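Side-chain contacts in terminase, large subunit (Bacillus phage spp1, PDB 2WBN), which drives viral DNA into empty capsids as an ATP-powered motor and cuts the genome as a metal-dependent endonuclease, the activity of the domain described here: residues 80-85 and 101-106; 107-112 and 199-204. All coordinates share one frame; numbering follows the deposited sequence.

Interaction 1: residues 80-85 and 101-106; sequences AIDELV and NKYESA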
loop_
_atom_site.group_PDB
_atom_site.type_symbol
_atom_site.label_atom_id
_atom_site.label_comp_id
_atom_site.label_asym_id
_atom_site.label_seq_id
_atom_site.Cartn_x
_atom_site.Cartn_y
_atom_site.Cartn_z
ATOM N N ALA A 80 4.655 -3.087 7.668
ATOM C CA ALA A 80 3.804 -3.887 6.778
ATOM C C ALA A 80 3.300 -5.125 7.496
ATOM O O ALA A 80 4.088 -5.907 8.040
ATOM C CB ALA A 80 4.555 -4.257 5.487
ATOM N N ILE A 81 1.978 -5.296 7.508
ATOM C CA ILE A 81 1.343 -6.398 8.234
ATOM C C ILE A 81 0.938 -7.509 7.277
ATOM O O ILE A 81 1.226 -8.684 7.511
ATOM C CB ILE A 81 0.091 -5.917 9.021
ATOM C CG1 ILE A 81 0.487 -4.861 10.059
ATOM C CG2 ILE A 81 -0.610 -7.106 9.679
ATOM C CD1 ILE A 81 -0.691 -4.278 10.880
ATOM N N ASP A 82 0.259 -7.133 6.195
ATOM C CA ASP A 82 -0.219 -8.112 5.258
ATOM C C ASP A 82 -0.466 -7.476 3.886
ATOM O O ASP A 82 -0.393 -6.261 3.727
ATOM C CB ASP A 82 -1.486 -8.755 5.816
ATOM C CG ASP A 82 -1.667 -10.203 5.391
ATOM O OD1 ASP A 82 -0.935 -10.688 4.501
ATOM O OD2 ASP A 82 -2.563 -10.866 5.957
ATOM N N GLU A 83 -0.721 -8.333 2.900
ATOM C CA GLU A 83 -0.941 -7.917 1.528
ATOM C C GLU A 83 -1.704 -9.011 0.770
ATOM O O GLU A 83 -1.721 -10.179 1.181
ATOM C CB GLU A 83 0.404 -7.664 0.830
ATOM C CG GLU A 83 1.170 -8.954 0.544
ATOM C CD GLU A 83 2.563 -8.775 -0.020
ATOM O OE1 GLU A 83 3.104 -7.652 0.011
ATOM O OE2 GLU A 83 3.132 -9.786 -0.504
ATOM N N LEU A 84 -2.319 -8.618 -0.341
ATOM C CA LEU A 84 -2.809 -9.546 -1.343
ATOM C C LEU A 84 -2.525 -8.915 -2.693
ATOM O O LEU A 84 -3.002 -7.815 -2.984
ATOM C CB LEU A 84 -4.315 -9.817 -1.190
ATOM C CG LEU A 84 -4.954 -10.810 -2.167
ATOM C CD1 LEU A 84 -4.469 -12.263 -1.953
ATOM C CD2 LEU A 84 -6.477 -10.736 -2.066
ATOM N N VAL A 85 -1.751 -9.615 -3.512
ATOM C CA VAL A 85 -1.447 -9.199 -4.877
ATOM C C VAL A 85 -1.963 -10.274 -5.830
ATOM O O VAL A 85 -1.559 -11.443 -5.752
ATOM C CB VAL A 85 0.058 -8.947 -5.064
ATOM C CG1 VAL A 85 0.364 -8.492 -6.512
ATOM C CG2 VAL A 85 0.559 -7.893 -4.038
ATOM N N ASN A 101 -9.564 -12.798 7.301
ATOM C CA ASN A 101 -8.588 -12.281 8.255
ATOM C C ASN A 101 -9.136 -11.259 9.250
ATOM O O ASN A 101 -8.381 -10.689 10.017
ATOM C CB ASN A 101 -7.419 -11.669 7.478
ATOM C CG ASN A 101 -6.560 -12.720 6.820
ATOM O OD1 ASN A 101 -5.762 -13.370 7.485
ATOM N ND2 ASN A 101 -6.726 -12.902 5.523
ATOM N N LYS A 102 -10.441 -11.018 9.217
ATOM C CA LYS A 102 -11.083 -10.006 10.064
ATOM C C LYS A 102 -10.434 -8.621 9.890
ATOM O O LYS A 102 -10.242 -7.877 10.858
ATOM C CB LYS A 102 -11.076 -10.452 11.532
ATOM C CG LYS A 102 -11.537 -11.886 11.735
ATOM C CD LYS A 102 -11.585 -12.258 13.208
ATOM C CE LYS A 102 -12.026 -13.702 13.389
ATOM N NZ LYS A 102 -12.010 -14.132 14.827
ATOM N N TYR A 103 -10.110 -8.288 8.642
ATOM C CA TYR A 103 -9.608 -6.968 8.293
ATOM C C TYR A 103 -10.754 -6.033 7.895
ATOM O O TYR A 103 -10.516 -4.902 7.479
ATOM C CB TYR A 103 -8.618 -7.069 7.124
ATOM C CG TYR A 103 -7.340 -7.843 7.389
ATOM C CD1 TYR A 103 -6.872 -8.073 8.686
ATOM C CD2 TYR A 103 -6.573 -8.324 6.319
ATOM C CE1 TYR A 103 -5.689 -8.765 8.912
ATOM C CE2 TYR A 103 -5.407 -9.011 6.541
ATOM C CZ TYR A 103 -4.967 -9.230 7.832
ATOM O OH TYR A 103 -3.799 -9.926 8.025
ATOM N N GLU A 104 -11.996 -6.493 8.060
ATOM C CA GLU A 104 -13.182 -5.756 7.589
ATOM C C GLU A 104 -13.459 -4.558 8.493
ATOM O O GLU A 104 -14.138 -3.605 8.094
ATOM C CB GLU A 104 -14.442 -6.643 7.589
ATOM C CG GLU A 104 -14.203 -8.153 7.464
ATOM C CD GLU A 104 -15.144 -8.963 8.340
ATOM O OE1 GLU A 104 -14.662 -9.797 9.148
ATOM O OE2 GLU A 104 -16.370 -8.754 8.218
ATOM N N SER A 105 -12.954 -4.626 9.722
ATOM C CA SER A 105 -13.262 -3.635 10.740
ATOM C C SER A 105 -12.373 -2.400 10.641
ATOM O O SER A 105 -12.650 -1.398 11.283
ATOM C CB SER A 105 -13.144 -4.261 12.131
ATOM O OG SER A 105 -11.896 -4.914 12.279
ATOM N N ALA A 106 -11.296 -2.476 9.862
ATOM C CA ALA A 106 -10.467 -1.310 9.591
ATOM C C ALA A 106 -10.787 -0.802 8.189
ATOM O O ALA A 106 -11.082 -1.579 7.275
ATOM C CB ALA A 106 -8.986 -1.652 9.719
#
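Y103 reaches across to D82 with its phenol oxygen, and one short hydrogen bond carries the contact: OH of Y103 donates to OD2 of D82 at 2.6 Å. The tyrosine holds CG opposite its carbonyl carbon and beside the backbone N (chi1 -64°), and from there the ring extends to D82. The donor uses the anti lone pair of OD2, the one turned away from OD1. The carboxylate meets the edge of the ring, OD2 lying near the ring plane and 3.4 Å from CE2 of Y103, while the two flat groups stand almost perpendicular, 86° apart. OD1 of the same D82 carboxylate is taken from above its plane by the backbone N of E83, at 2.9 Å. One bond to each oxygen limits rotation of the carboxylate, and the two donors probably favour its ionised form.

The tight part is therefore small. N101 adds to it from its own segment by laying CB over the centre of the Y103 ring, 3.3 Å above the plane. The loose side is the N101 amide, with OD1 of N101 4.3 Å from OD2 of D82 and ND2 turned back to the carbonyl of F97; D82 and Y103 themselves stay partly exposed.

K102 closes helix 91-100 in a Schellman motif, and a type I turn from Y103 to A106 follows, leading toward strand 108-110. D82 belongs to a classic beta bulge, paired with I81 opposite R68. Strand 64-72 also touches the Y103 ring through F66 and R68, while F97 of helix 91-100 packs on D82.

Interaction 2: residues 107-112 and 199-204; sequences RIIADS and FERDMK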
loop_
_atom_site.group_PDB
_atom_site.type_symbol
_atom_site.label_atom_id
_atom_site.label_comp_id
_atom_site.label_asym_id
_atom_site.label_seq_id
_atom_site.Cartn_x
_atom_site.Cartn_y
_atom_site.Cartn_z
ATOM N N ARG A 107 -10.727 0.510 8.032
ATOM C CA ARG A 107 -11.067 1.162 6.779
ATOM C C ARG A 107 -10.107 0.799 5.653
ATOM O O ARG A 107 -8.913 0.695 5.884
ATOM C CB ARG A 107 -11.030 2.670 6.974
ATOM C CG ARG A 107 -11.421 3.435 5.747
ATOM C CD ARG A 107 -11.806 4.836 6.095
ATOM N NE ARG A 107 -10.666 5.603 6.574
ATOM C CZ ARG A 107 -10.748 6.848 7.034
ATOM N NH1 ARG A 107 -11.919 7.476 7.078
ATOM N NH2 ARG A 107 -9.654 7.469 7.452
ATOM N N ILE A 108 -10.644 0.649 4.438
ATOM C CA ILE A 108 -9.833 0.478 3.220
ATOM C C ILE A 108 -10.020 1.704 2.321
ATOM O O ILE A 108 -11.165 2.056 1.955
ATOM C CB ILE A 108 -10.211 -0.811 2.447
ATOM C CG1 ILE A 108 -10.043 -2.045 3.342
ATOM C CG2 ILE A 108 -9.369 -0.962 1.162
ATOM C CD1 ILE A 108 -10.666 -3.319 2.784
ATOM N N ILE A 109 -8.918 2.389 2.021
ATOM C CA ILE A 109 -8.927 3.487 1.074
ATOM C C ILE A 109 -8.533 2.900 -0.265
ATOM O O ILE A 109 -7.468 2.275 -0.394
ATOM C CB ILE A 109 -8.003 4.661 1.483
ATOM C CG1 ILE A 109 -8.410 5.210 2.863
ATOM C CG2 ILE A 109 -8.122 5.795 0.474
ATOM C CD1 ILE A 109 -7.582 6.422 3.359
ATOM N N ALA A 110 -9.409 3.076 -1.257
ATOM C CA ALA A 110 -9.262 2.416 -2.528
ATOM C C ALA A 110 -9.103 3.358 -3.701
ATOM O O ALA A 110 -9.720 4.418 -3.771
ATOM C CB ALA A 110 -10.454 1.471 -2.783
ATOM N N ASP A 111 -8.263 2.911 -4.629
ATOM C CA ASP A 111 -8.146 3.399 -6.001
ATOM C C ASP A 111 -9.471 3.930 -6.556
ATOM O O ASP A 111 -10.359 3.157 -6.898
ATOM C CB ASP A 111 -7.596 2.200 -6.812
ATOM C CG ASP A 111 -7.604 2.388 -8.327
ATOM O OD1 ASP A 111 -7.759 3.524 -8.838
ATOM O OD2 ASP A 111 -7.432 1.331 -9.019
ATOM N N SER A 112 -9.585 5.257 -6.664
ATOM C CA SER A 112 -10.853 5.895 -7.014
ATOM C C SER A 112 -11.150 5.861 -8.523
ATOM O O SER A 112 -12.203 6.312 -8.933
ATOM C CB SER A 112 -10.915 7.337 -6.485
ATOM O OG SER A 112 -9.977 8.175 -7.134
ATOM N N PHE A 199 -2.319 5.782 3.323
ATOM C CA PHE A 199 -1.823 6.885 4.157
ATOM C C PHE A 199 -2.181 8.294 3.682
ATOM O O PHE A 199 -1.641 9.269 4.211
ATOM C CB PHE A 199 -0.310 6.784 4.272
ATOM C CG PHE A 199 0.126 5.693 5.179
ATOM C CD1 PHE A 199 0.410 4.435 4.680
ATOM C CD2 PHE A 199 0.174 5.901 6.546
ATOM C CE1 PHE A 199 0.799 3.405 5.539
ATOM C CE2 PHE A 199 0.558 4.879 7.396
ATOM C CZ PHE A 199 0.853 3.635 6.891
ATOM N N GLU A 200 -3.090 8.423 2.716
ATOM C CA GLU A 200 -3.387 9.756 2.170
ATOM C C GLU A 200 -3.892 10.750 3.226
ATOM O O GLU A 200 -3.612 11.938 3.127
ATOM C CB GLU A 200 -4.346 9.684 0.968
ATOM C CG GLU A 200 -5.774 9.288 1.298
ATOM C CD GLU A 200 -6.764 9.628 0.184
ATOM O OE1 GLU A 200 -6.363 9.846 -0.979
ATOM O OE2 GLU A 200 -7.968 9.685 0.490
ATOM N N ARG A 201 -4.627 10.269 4.230
ATOM C CA ARG A 201 -5.199 11.162 5.262
ATOM C C ARG A 201 -4.193 11.535 6.352
ATOM O O ARG A 201 -4.509 12.338 7.227
ATOM C CB ARG A 201 -6.423 10.539 5.950
ATOM C CG ARG A 201 -7.458 9.881 5.035
ATOM C CD ARG A 201 -8.039 10.842 4.007
ATOM N NE ARG A 201 -8.782 10.130 2.963
ATOM C CZ ARG A 201 -10.007 9.619 3.105
ATOM N NH1 ARG A 201 -10.670 9.743 4.253
ATOM N NH2 ARG A 201 -10.583 8.990 2.077
ATOM N N ASP A 202 -2.998 10.949 6.325
ATOM C CA ASP A 202 -2.018 11.195 7.377
ATOM C C ASP A 202 -0.946 12.192 6.963
ATOM O O ASP A 202 -0.037 12.464 7.728
ATOM C CB ASP A 202 -1.373 9.881 7.789
ATOM C CG ASP A 202 -2.357 8.937 8.434
ATOM O OD1 ASP A 202 -2.740 7.932 7.795
ATOM O OD2 ASP A 202 -2.741 9.193 9.594
HETATM N N MSE A 203 -1.069 12.762 5.767
HETATM C CA MSE A 203 0.021 13.540 5.190
HETATM C C MSE A 203 -0.174 15.048 5.370
HETATM O O MSE A 203 -1.248 15.495 5.777
HETATM C CB MSE A 203 0.186 13.185 3.724
HETATM C CG MSE A 203 0.266 11.694 3.487
HETATM SE SE MSE A 203 0.328 11.302 1.610
HETATM C CE MSE A 203 0.624 9.363 1.701
ATOM N N LYS A 204 0.888 15.799 5.053
ATOM C CA LYS A 204 1.086 17.226 5.413
ATOM C C LYS A 204 1.922 17.337 6.691
ATOM O O LYS A 204 1.390 17.536 7.783
ATOM C CB LYS A 204 -0.223 18.036 5.554
ATOM C CG LYS A 204 -1.028 18.157 4.262
ATOM C CD LYS A 204 -2.135 19.181 4.389
ATOM C CE LYS A 204 -2.978 19.212 3.120
ATOM N NZ LYS A 204 -3.962 20.331 3.120
#
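I109 has CG2 anti to its backbone N and CG1 beside it (chi1 -58°), which turns both branches toward residues 199-204: CG2 lies 3.9 Å from OE2 of E200, and CD1 3.8 Å from CG of R201. R201 bends at chi2 (-59°), folding its guanidinium back so that CD1 of I109 sits over one face, off-centre. In the plane of that guanidinium, NE of R201 donates a nearly straight hydrogen bond (166°), part of a salt bridge, to OE2 of E200 at 2.6 Å, with a weaker bond from NH2. OE2 also accepts from K134 N, and OE1 of this buried carboxylate from K135 N.

This is the RNase H-like fold of the nuclease domain: strand 108-110 lies in the central sheet, between strands 51-56 and 130-132, and residues 199-204 follow helix 190-198, whose Y197 also packs on I109. At the outer rim R107 crosses R201 at about a right angle, and NH1 of R201 stands over one face of the R107 guanidinium, 3.8 Å from its NH1. E131 serves both arginines, salt-bridged to NH2 of R201 and in a long, weak ion pair with NH1 of R107, probably easing their closeness.

Interactions 1 and 2 follow one another along the chain: 101-106 runs straight into 107-112, and the turn that starts at Y103 is followed, after R107, by strand 108-110, which carries I109. Their centres are about 15 Å apart and they share no further touch, although both reach the same central sheet. Interaction 1 is a polar surface contact away from the metal site. Interaction 2 is closer: D111, a ligand of the first manganese, lies two residues beyond I109 but takes no part in the contact. The side chain of I109 is about 10 Å from that of D56, which binds both manganese ions, and about 11 Å from that of D193, a ligand of the second.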